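Local atomic coordinates of alpha-L-rhamnosidase (Streptomyces avermitilis, PDB entry 3W5M), a protein that hydrolyses terminal non-reducing alpha-L-rhamnose residues of flavonoids and gum arabic, and binds L-rhamnose through a calcium-dependent carbohydrate-binding module. Residues 178-183 / 226-231; 140-145 / 155-160; 174-179 / 234-239. One frame throughout, in Å; residues are numbered along the deposited sequence.

Contact 1: residues 178-183 / 226-231; sequences ADNVYA and ASNASV. With CA (calcium ion), chain B.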
loop_
_atom_site.group_PDB
_atom_site.type_symbol
_atom_site.label_atom_id
_atom_site.label_comp_id
_atom_site.label_asym_id
_atom_site.label_seq_id
_atom_site.Cartn_x
_atom_site.Cartn_y
_atom_site.Cartn_z
ATOM N N ALA A 178 -33.372 -6.077 7.645
ATOM C CA ALA A 178 -34.707 -5.799 7.095
ATOM C C ALA A 178 -34.604 -5.221 5.710
ATOM O O ALA A 178 -33.677 -4.478 5.418
ATOM C CB ALA A 178 -35.494 -4.841 7.988
ATOM N N ASP A 179 -35.571 -5.584 4.883
ATOM C CA ASP A 179 -35.866 -4.889 3.646
ATOM C C ASP A 179 -37.077 -3.982 3.958
ATOM O O ASP A 179 -38.209 -4.474 3.957
ATOM C CB ASP A 179 -36.251 -5.952 2.606
ATOM C CG ASP A 179 -36.504 -5.359 1.213
ATOM O OD1 ASP A 179 -36.753 -4.156 1.138
ATOM O OD2 ASP A 179 -36.501 -6.103 0.222
ATOM N N ASN A 180 -36.903 -2.675 4.223
ATOM C CA ASN A 180 -35.646 -1.933 4.077
ATOM C C ASN A 180 -34.962 -1.483 5.348
ATOM O O ASN A 180 -33.729 -1.424 5.387
ATOM C CB ASN A 180 -35.883 -0.694 3.202
ATOM C CG ASN A 180 -36.216 -1.079 1.786
ATOM O OD1 ASN A 180 -37.391 -1.123 1.399
ATOM N ND2 ASN A 180 -35.186 -1.448 1.021
ATOM N N VAL A 181 -35.740 -1.148 6.375
ATOM C CA VAL A 181 -35.136 -0.671 7.635
ATOM C C VAL A 181 -35.890 -1.185 8.855
ATOM O O VAL A 181 -37.047 -1.630 8.740
ATOM C CB VAL A 181 -35.080 0.880 7.731
ATOM C CG1 VAL A 181 -34.137 1.471 6.686
ATOM C CG2 VAL A 181 -36.472 1.505 7.643
ATOM N N TYR A 182 -35.253 -1.088 10.023
ATOM C CA TYR A 182 -35.849 -1.587 11.261
ATOM C C TYR A 182 -35.451 -0.719 12.460
ATOM O O TYR A 182 -34.467 0.023 12.397
ATOM C CB TYR A 182 -35.463 -3.047 11.505
ATOM C CG TYR A 182 -33.976 -3.243 11.678
ATOM C CD1 TYR A 182 -33.364 -3.008 12.904
ATOM C CD2 TYR A 182 -33.173 -3.631 10.605
ATOM C CE1 TYR A 182 -31.994 -3.156 13.065
ATOM C CE2 TYR A 182 -31.802 -3.794 10.759
ATOM C CZ TYR A 182 -31.220 -3.558 11.999
ATOM O OH TYR A 182 -29.860 -3.702 12.148
ATOM N N ALA A 183 -36.233 -0.805 13.537
ATOM C CA ALA A 183 -35.821 -0.299 14.854
ATOM C C ALA A 183 -36.299 -1.338 15.870
ATOM O O ALA A 183 -37.487 -1.641 15.940
ATOM C CB ALA A 183 -36.442 1.061 15.135
ATOM N N ALA A 226 -40.581 -1.807 11.237
ATOM C CA ALA A 226 -39.844 -2.024 10.006
ATOM C C ALA A 226 -40.576 -1.270 8.919
ATOM O O ALA A 226 -41.811 -1.216 8.922
ATOM C CB ALA A 226 -39.771 -3.507 9.674
ATOM N N SER A 227 -39.815 -0.704 7.983
ATOM C CA SER A 227 -40.403 0.107 6.920
ATOM C C SER A 227 -39.953 -0.374 5.555
ATOM O O SER A 227 -38.783 -0.733 5.357
ATOM C CB SER A 227 -40.053 1.585 7.102
ATOM O OG SER A 227 -40.547 2.037 8.359
ATOM N N ASN A 228 -40.884 -0.376 4.610
ATOM C CA ASN A 228 -40.551 -0.698 3.221
ATOM C C ASN A 228 -40.444 0.627 2.484
ATOM O O ASN A 228 -41.350 1.463 2.592
ATOM C CB ASN A 228 -41.654 -1.571 2.632
ATOM C CG ASN A 228 -41.360 -2.048 1.205
ATOM O OD1 ASN A 228 -40.221 -2.074 0.754
ATOM N ND2 ASN A 228 -42.415 -2.447 0.501
ATOM N N ALA A 229 -39.346 0.821 1.752
ATOM C CA ALA A 229 -39.001 2.136 1.168
ATOM C C ALA A 229 -39.784 2.495 -0.090
ATOM O O ALA A 229 -39.963 3.679 -0.427
ATOM C CB ALA A 229 -37.511 2.201 0.890
ATOM N N SER A 230 -40.249 1.481 -0.801
ATOM C CA SER A 230 -41.032 1.695 -1.997
ATOM C C SER A 230 -41.858 0.445 -2.252
ATOM O O SER A 230 -41.593 -0.609 -1.669
ATOM C CB SER A 230 -40.103 1.959 -3.185
ATOM O OG SER A 230 -39.274 0.836 -3.376
ATOM N N VAL A 231 -42.847 0.549 -3.128
ATOM C CA VAL A 231 -43.669 -0.601 -3.464
ATOM C C VAL A 231 -42.791 -1.691 -4.076
ATOM O O VAL A 231 -42.075 -1.458 -5.060
ATOM C CB VAL A 231 -44.828 -0.212 -4.414
ATOM C CG1 VAL A 231 -45.595 -1.444 -4.875
ATOM C CG2 VAL A 231 -45.774 0.749 -3.719
HETATM CA CA CA B . -38.301 -2.998 -0.197
HETATM O O HOH W 1 -36.988 -4.526 -1.884
HETATM O O HOH W 2 -36.503 -1.912 -1.715
HETATM O O HOH W 3 -39.451 -2.360 -2.223
#
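With CG of Asn180 set beside its own backbone N (chi1 -67°) and CG of Asn228 swung anti to its backbone N (chi1 -176°), two amide oxygens converge on one calcium ion. Asn228 leaves its backbone heading away from 178-183, yet its OD1 returns to bind the metal at 2.3 Å, held there partly by ND2, which donates to the carbonyls of Pro153 and Gly232. Asn180 OD1 binds the calcium ion at 2.6 Å and also accepts from Ala229 N at 2.8 Å, a nearly straight bond whose donor lies above the amide plane. One oxygen thus ties the metal to the backbone of 226-231. Asp179 adds OD1, its carboxylate plane turned 85° from the Asn228 amide beside it; OD2 takes a bond from water 1 and another from Trp292. Three waters and the carbonyl oxygen of Pro233 complete the seven ligands, and Ser230 O holds water 3.

A cis peptide bond precedes Asn180, and Ser227 O receives both Asn180 N at 2.9 Å and Val181 N at 3.2 Å. Beyond this fork Ser227 N reaches Val181 O, and Val181 CG2 lies against Ser227 CB on one face of the sheet. Two residues facing one make a classic beta bulge, here at the calcium site of the CBM67 module, where Asp179 and Asn180 also bind L-rhamnose.

Contact 2: residues 140-145 / 155-160; sequences WIWFPE and ATRWFR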
loop_
_atom_site.group_PDB
_atom_site.type_symbol
_atom_site.label_atom_id
_atom_site.label_comp_id
_atom_site.label_asym_id
_atom_site.label_seq_id
_atom_site.Cartn_x
_atom_site.Cartn_y
_atom_site.Cartn_z
ATOM N N TRP A 140 -38.102 -14.638 7.137
ATOM C CA TRP A 140 -38.430 -13.251 6.843
ATOM C C TRP A 140 -39.910 -13.069 7.100
ATOM O O TRP A 140 -40.713 -13.861 6.604
ATOM C CB TRP A 140 -38.177 -12.905 5.378
ATOM C CG TRP A 140 -36.735 -12.968 4.988
ATOM C CD1 TRP A 140 -36.065 -14.051 4.540
ATOM C CD2 TRP A 140 -35.816 -11.874 4.946
ATOM N NE1 TRP A 140 -34.754 -13.722 4.264
ATOM C CE2 TRP A 140 -34.576 -12.387 4.498
ATOM C CE3 TRP A 140 -35.917 -10.505 5.249
ATOM C CZ2 TRP A 140 -33.441 -11.577 4.322
ATOM C CZ3 TRP A 140 -34.789 -9.710 5.104
ATOM C CH2 TRP A 140 -33.562 -10.249 4.637
ATOM N N ILE A 141 -40.267 -12.074 7.909
ATOM C CA ILE A 141 -41.670 -11.851 8.236
ATOM C C ILE A 141 -42.125 -10.445 7.882
ATOM O O ILE A 141 -41.307 -9.517 7.735
ATOM C CB ILE A 141 -42.012 -12.179 9.724
ATOM C CG1 ILE A 141 -41.245 -11.294 10.706
ATOM C CG2 ILE A 141 -41.733 -13.624 10.008
ATOM C CD1 ILE A 141 -41.839 -11.342 12.104
ATOM N N TRP A 142 -43.445 -10.293 7.717
ATOM C CA TRP A 142 -44.056 -8.991 7.507
ATOM C C TRP A 142 -45.452 -9.024 8.068
ATOM O O TRP A 142 -45.884 -10.038 8.604
ATOM C CB TRP A 142 -44.069 -8.660 5.986
ATOM C CG TRP A 142 -44.288 -7.247 5.686
ATOM C CD1 TRP A 142 -45.379 -6.702 5.044
ATOM C CD2 TRP A 142 -43.400 -6.154 5.964
ATOM N NE1 TRP A 142 -45.217 -5.347 4.917
ATOM C CE2 TRP A 142 -44.024 -4.974 5.472
ATOM C CE3 TRP A 142 -42.147 -6.049 6.592
ATOM C CZ2 TRP A 142 -43.442 -3.694 5.602
ATOM C CZ3 TRP A 142 -41.562 -4.767 6.707
ATOM C CH2 TRP A 142 -42.220 -3.615 6.210
ATOM N N PHE A 143 -46.157 -7.907 7.957
ATOM C CA PHE A 143 -47.588 -7.891 8.229
ATOM C C PHE A 143 -48.328 -8.779 7.195
ATOM O O PHE A 143 -47.894 -8.854 6.023
ATOM C CB PHE A 143 -48.111 -6.450 8.216
ATOM C CG PHE A 143 -49.580 -6.359 8.540
ATOM C CD1 PHE A 143 -50.009 -6.344 9.866
ATOM C CD2 PHE A 143 -50.538 -6.406 7.520
ATOM C CE1 PHE A 143 -51.360 -6.298 10.168
ATOM C CE2 PHE A 143 -51.897 -6.393 7.824
ATOM C CZ PHE A 143 -52.308 -6.330 9.147
ATOM N N PRO A 144 -49.409 -9.475 7.620
ATOM C CA PRO A 144 -50.129 -10.345 6.683
ATOM C C PRO A 144 -50.941 -9.532 5.687
ATOM O O PRO A 144 -52.157 -9.376 5.848
ATOM C CB PRO A 144 -51.049 -11.177 7.596
ATOM C CG PRO A 144 -51.232 -10.319 8.822
ATOM C CD PRO A 144 -49.868 -9.691 9.012
ATOM N N GLU A 145 -50.250 -9.000 4.688
ATOM C CA GLU A 145 -50.892 -8.305 3.559
ATOM C C GLU A 145 -50.284 -8.875 2.266
ATOM O O GLU A 145 -49.071 -8.815 2.063
ATOM C CB GLU A 145 -50.700 -6.785 3.655
ATOM C CG GLU A 145 -49.266 -6.343 3.901
ATOM C CD GLU A 145 -49.123 -4.869 4.285
ATOM O OE1 GLU A 145 -50.109 -4.101 4.211
ATOM O OE2 GLU A 145 -48.007 -4.465 4.661
ATOM N N ALA A 155 -44.631 1.303 3.359
ATOM C CA ALA A 155 -45.217 1.667 4.628
ATOM C C ALA A 155 -44.393 1.106 5.782
ATOM O O ALA A 155 -43.454 0.321 5.570
ATOM C CB ALA A 155 -46.654 1.170 4.687
ATOM N N THR A 156 -44.734 1.548 6.988
ATOM C CA THR A 156 -44.172 1.007 8.233
ATOM C C THR A 156 -45.138 -0.012 8.825
ATOM O O THR A 156 -46.361 0.190 8.782
ATOM C CB THR A 156 -43.879 2.156 9.216
ATOM O OG1 THR A 156 -42.967 3.050 8.583
ATOM C CG2 THR A 156 -43.263 1.660 10.568
ATOM N N ARG A 157 -44.597 -1.115 9.349
ATOM C CA ARG A 157 -45.389 -2.112 10.084
ATOM C C ARG A 157 -44.737 -2.331 11.454
ATOM O O ARG A 157 -43.552 -2.047 11.624
ATOM C CB ARG A 157 -45.512 -3.420 9.317
ATOM C CG ARG A 157 -46.122 -3.219 7.923
ATOM C CD ARG A 157 -47.591 -2.879 8.028
ATOM N NE ARG A 157 -48.259 -2.713 6.731
ATOM C CZ ARG A 157 -48.777 -1.566 6.277
ATOM N NH1 ARG A 157 -48.692 -0.435 6.985
ATOM N NH2 ARG A 157 -49.414 -1.550 5.084
ATOM N N TRP A 158 -45.538 -2.784 12.413
ATOM C CA TRP A 158 -45.086 -2.909 13.804
ATOM C C TRP A 158 -45.245 -4.360 14.250
ATOM O O TRP A 158 -46.212 -5.045 13.838
ATOM C CB TRP A 158 -45.910 -1.950 14.685
ATOM C CG TRP A 158 -45.650 -0.497 14.350
ATOM C CD1 TRP A 158 -44.729 0.326 14.935
ATOM C CD2 TRP A 158 -46.306 0.294 13.336
ATOM N NE1 TRP A 158 -44.770 1.572 14.356
ATOM C CE2 TRP A 158 -45.721 1.576 13.368
ATOM C CE3 TRP A 158 -47.331 0.032 12.403
ATOM C CZ2 TRP A 158 -46.125 2.612 12.509
ATOM C CZ3 TRP A 158 -47.723 1.043 11.541
ATOM C CH2 TRP A 158 -47.120 2.324 11.599
ATOM N N PHE A 159 -44.326 -4.824 15.101
ATOM C CA PHE A 159 -44.243 -6.230 15.498
ATOM C C PHE A 159 -43.887 -6.338 16.964
ATOM O O PHE A 159 -43.034 -5.564 17.444
ATOM C CB PHE A 159 -43.139 -6.938 14.713
ATOM C CG PHE A 159 -43.333 -6.847 13.217
ATOM C CD1 PHE A 159 -42.932 -5.696 12.551
ATOM C CD2 PHE A 159 -43.977 -7.862 12.500
ATOM C CE1 PHE A 159 -43.138 -5.559 11.177
ATOM C CE2 PHE A 159 -44.167 -7.729 11.120
ATOM C CZ PHE A 159 -43.757 -6.590 10.474
ATOM N N ARG A 160 -44.506 -7.315 17.622
ATOM C CA ARG A 160 -44.223 -7.630 19.020
ATOM C C ARG A 160 -44.115 -9.115 19.253
ATOM O O ARG A 160 -44.812 -9.914 18.601
ATOM C CB ARG A 160 -45.356 -7.104 19.917
ATOM C CG ARG A 160 -45.347 -5.601 20.158
ATOM C CD ARG A 160 -46.551 -5.124 20.990
ATOM N NE ARG A 160 -46.754 -5.895 22.223
ATOM C CZ ARG A 160 -46.219 -5.585 23.400
ATOM N NH1 ARG A 160 -45.448 -4.519 23.527
ATOM N NH2 ARG A 160 -46.481 -6.344 24.467
#
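Glu145 OE2 is gripped by two donors: Arg157 NE at 2.7 Å, coming from above the carboxylate plane, and Trp142 NE1 at 2.9 Å, on the anti lone pair. Its partner OE1 takes Arg157 NH2 at 2.8 Å on the syn lone pair. The arginine therefore holds the carboxylate side-on, one nitrogen to each oxygen, with the two planes 47° apart. Chi1 of Arg157 (-57°) puts CG over one face of the Trp142 ring, toward its rim and 3.6 Å from CZ2; the bend at chi2 (-71°) then turns CD against Phe143 CB and the guanidinium toward Glu145. Arg157 NH1 bonds back to Thr156 O and helps fix the guanidinium's rotation.

Farther along, Phe159 points the edge of its ring at the backbone between Trp142 and Phe143, CE2 lying 3.6 Å from Trp142 C, and Ile141 CD1 lies against Phe159 CD2. Were Arg157 replaced by an alanine, the Glu145 carboxylate would probably lose its countercharge, and part of the Trp142 face its cover. By joining strands of different sheets in the CBM67 module, the contact combines charge with aromatic packing: the salt bridge is likely to stabilise the ionised carboxylate, which orients the indole.

Contact 3: residues 174-179 / 234-239; sequences LAISAD and AGWICV. With CA (calcium ion), chain B.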
loop_
_atom_site.group_PDB
_atom_site.type_symbol
_atom_site.label_atom_id
_atom_site.label_comp_id
_atom_site.label_asym_id
_atom_site.label_seq_id
_atom_site.Cartn_x
_atom_site.Cartn_y
_atom_site.Cartn_z
ATOM N N LEU A 174 -28.155 -10.617 19.095
ATOM C CA LEU A 174 -29.241 -10.450 18.142
ATOM C C LEU A 174 -28.670 -10.199 16.757
ATOM O O LEU A 174 -27.893 -9.263 16.574
ATOM C CB LEU A 174 -30.148 -9.282 18.558
ATOM C CG LEU A 174 -31.296 -8.965 17.589
ATOM C CD1 LEU A 174 -32.328 -10.080 17.564
ATOM C CD2 LEU A 174 -31.960 -7.628 17.944
ATOM N N ALA A 175 -29.036 -11.041 15.789
ATOM C CA ALA A 175 -28.686 -10.790 14.388
ATOM C C ALA A 175 -30.010 -10.393 13.712
ATOM O O ALA A 175 -31.035 -11.017 13.948
ATOM C CB ALA A 175 -28.126 -12.046 13.743
ATOM N N ILE A 176 -29.983 -9.336 12.917
ATOM C CA ILE A 176 -31.235 -8.773 12.395
ATOM C C ILE A 176 -30.954 -8.069 11.065
ATOM O O ILE A 176 -29.913 -7.434 10.878
ATOM C CB ILE A 176 -31.898 -7.837 13.434
ATOM C CG1 ILE A 176 -33.246 -7.271 12.940
ATOM C CG2 ILE A 176 -30.957 -6.692 13.795
ATOM C CD1 ILE A 176 -34.179 -6.790 14.036
ATOM N N SER A 177 -31.874 -8.225 10.125
ATOM C CA SER A 177 -31.797 -7.513 8.877
ATOM C C SER A 177 -33.216 -7.143 8.436
ATOM O O SER A 177 -34.163 -7.832 8.812
ATOM C CB SER A 177 -31.166 -8.436 7.829
ATOM O OG SER A 177 -30.867 -7.705 6.648
ATOM N N ALA A 178 -33.372 -6.077 7.645
ATOM C CA ALA A 178 -34.707 -5.799 7.095
ATOM C C ALA A 178 -34.604 -5.221 5.710
ATOM O O ALA A 178 -33.677 -4.478 5.418
ATOM C CB ALA A 178 -35.494 -4.841 7.988
ATOM N N ASP A 179 -35.571 -5.584 4.883
ATOM C CA ASP A 179 -35.866 -4.889 3.646
ATOM C C ASP A 179 -37.077 -3.982 3.958
ATOM O O ASP A 179 -38.209 -4.474 3.957
ATOM C CB ASP A 179 -36.251 -5.952 2.606
ATOM C CG ASP A 179 -36.504 -5.359 1.213
ATOM O OD1 ASP A 179 -36.753 -4.156 1.138
ATOM O OD2 ASP A 179 -36.501 -6.103 0.222
ATOM N N ALA A 234 -40.820 -6.712 0.893
ATOM C CA ALA A 234 -40.571 -6.258 2.254
ATOM C C ALA A 234 -40.515 -7.467 3.126
ATOM O O ALA A 234 -41.135 -8.503 2.842
ATOM C CB ALA A 234 -41.666 -5.319 2.752
ATOM N N GLY A 235 -39.753 -7.334 4.201
ATOM C CA GLY A 235 -39.668 -8.382 5.190
ATOM C C GLY A 235 -38.522 -8.082 6.139
ATOM O O GLY A 235 -37.590 -7.346 5.790
ATOM N N TRP A 236 -38.545 -8.695 7.316
ATOM C CA TRP A 236 -37.407 -8.515 8.240
ATOM C C TRP A 236 -37.187 -9.866 8.906
ATOM O O TRP A 236 -38.093 -10.710 8.934
ATOM C CB TRP A 236 -37.625 -7.343 9.240
ATOM C CG TRP A 236 -38.664 -7.605 10.276
ATOM C CD1 TRP A 236 -40.016 -7.404 10.164
ATOM C CD2 TRP A 236 -38.453 -8.161 11.585
ATOM N NE1 TRP A 236 -40.651 -7.800 11.321
ATOM C CE2 TRP A 236 -39.719 -8.247 12.216
ATOM C CE3 TRP A 236 -37.314 -8.559 12.291
ATOM C CZ2 TRP A 236 -39.887 -8.738 13.520
ATOM C CZ3 TRP A 236 -37.480 -9.050 13.602
ATOM C CH2 TRP A 236 -38.758 -9.141 14.188
ATOM N N ILE A 237 -35.967 -10.107 9.378
ATOM C CA ILE A 237 -35.627 -11.416 9.883
ATOM C C ILE A 237 -34.679 -11.236 11.079
ATOM O O ILE A 237 -33.844 -10.304 11.081
ATOM C CB ILE A 237 -34.929 -12.212 8.750
ATOM C CG1 ILE A 237 -34.668 -13.680 9.166
ATOM C CG2 ILE A 237 -33.637 -11.485 8.303
ATOM C CD1 ILE A 237 -34.325 -14.596 7.977
ATOM N N CYS A 238 -34.787 -12.100 12.091
ATOM C CA CYS A 238 -33.827 -12.023 13.192
ATOM C C CYS A 238 -33.604 -13.379 13.841
ATOM O O CYS A 238 -34.409 -14.315 13.648
ATOM C CB CYS A 238 -34.250 -10.973 14.246
ATOM S SG CYS A 238 -35.619 -11.499 15.310
ATOM N N VAL A 239 -32.487 -13.494 14.571
ATOM C CA VAL A 239 -32.312 -14.578 15.541
ATOM C C VAL A 239 -31.768 -13.960 16.825
ATOM O O VAL A 239 -30.833 -13.159 16.792
ATOM C CB VAL A 239 -31.338 -15.700 15.087
ATOM C CG1 VAL A 239 -31.278 -16.811 16.142
ATOM C CG2 VAL A 239 -31.759 -16.296 13.753
HETATM CA CA CA B . -38.301 -2.998 -0.197
HETATM O O HOH W 1 -36.988 -4.526 -1.884
HETATM O O HOH W 3 -39.451 -2.360 -2.223
HETATM O O HOH W 2 -36.503 -1.912 -1.715
#
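Ile176 CD1 meets the six-membered ring of Trp236 obliquely, 4.0 Å from CE3, at the centre of an apolar face that also carries Ala178 and Cys238. The tryptophan's CG stands between its backbone N and carbonyl carbon (chi1 70°), while CG1 of Ile176 is anti to its own N, and these two settings bring the methyl and the ring together over the sheet. Ala178 and Trp236 form a non-hydrogen-bonded pair, with Ala178 CB 3.5 Å from Trp236 CB. On the other flank, Cys238 CB packs against Ile176 CB and is touched by Leu174 CD1 at 3.9 Å. Phe159 and Trp257 meet the indole edge-to-face, and Tyr182 and Val184 of the other sheet touch Ile176, so this face belongs to the core of the module.

On the reverse face Ser177 CB lies 4.0 Å from Ile237 CG2, and Ser177 OG is hydrogen-bonded to the carbonyl of Trp203, a residue that binds L-rhamnose through this module. Between the faces runs an antiparallel pairing with strand axes 4.7 Å apart: Ala175 with Val239, Ser177 with Ile237 and Asp179 with Gly235 each exchange two backbone bonds. The last pair is uneven, Asp179 N reaching Gly235 O at 2.8 Å, whereas Gly235 N meets Asp179 O at 3.3 Å.

At this polar end the strand delivers Asp179 to the calcium ion. Its backbone N and O are both engaged by Gly235, so the backbone of this ligand is held within the sheet, whereas Asn180 and Asn228 lie in loops. The chemistry is that of a buried, largely apolar strand pair that ends in one acidic metal ligand.

The three contacts cluster within the CBM67 module, their centres 10 to 11 Å apart and all far from the centre of the chain. Along the chain contact 2 closes first; contacts 1 and 3 then start from the same region, sharing Ala178 and Asp179. Contacts 1 and 2 both reach one sheet, through the neighbouring strands 218-227 and 156-165, where the hydroxyls of Ser227 and Thr156 are hydrogen-bonded. Contact 1 also takes the end of strand 171-179, which contact 3 pairs with strand 235-244 in the other sheet. The calcium site lies where the two sheets meet; because Asp179 and Asn180 bind both the ion and L-rhamnose, it is consistent with the calcium requirement of sugar binding.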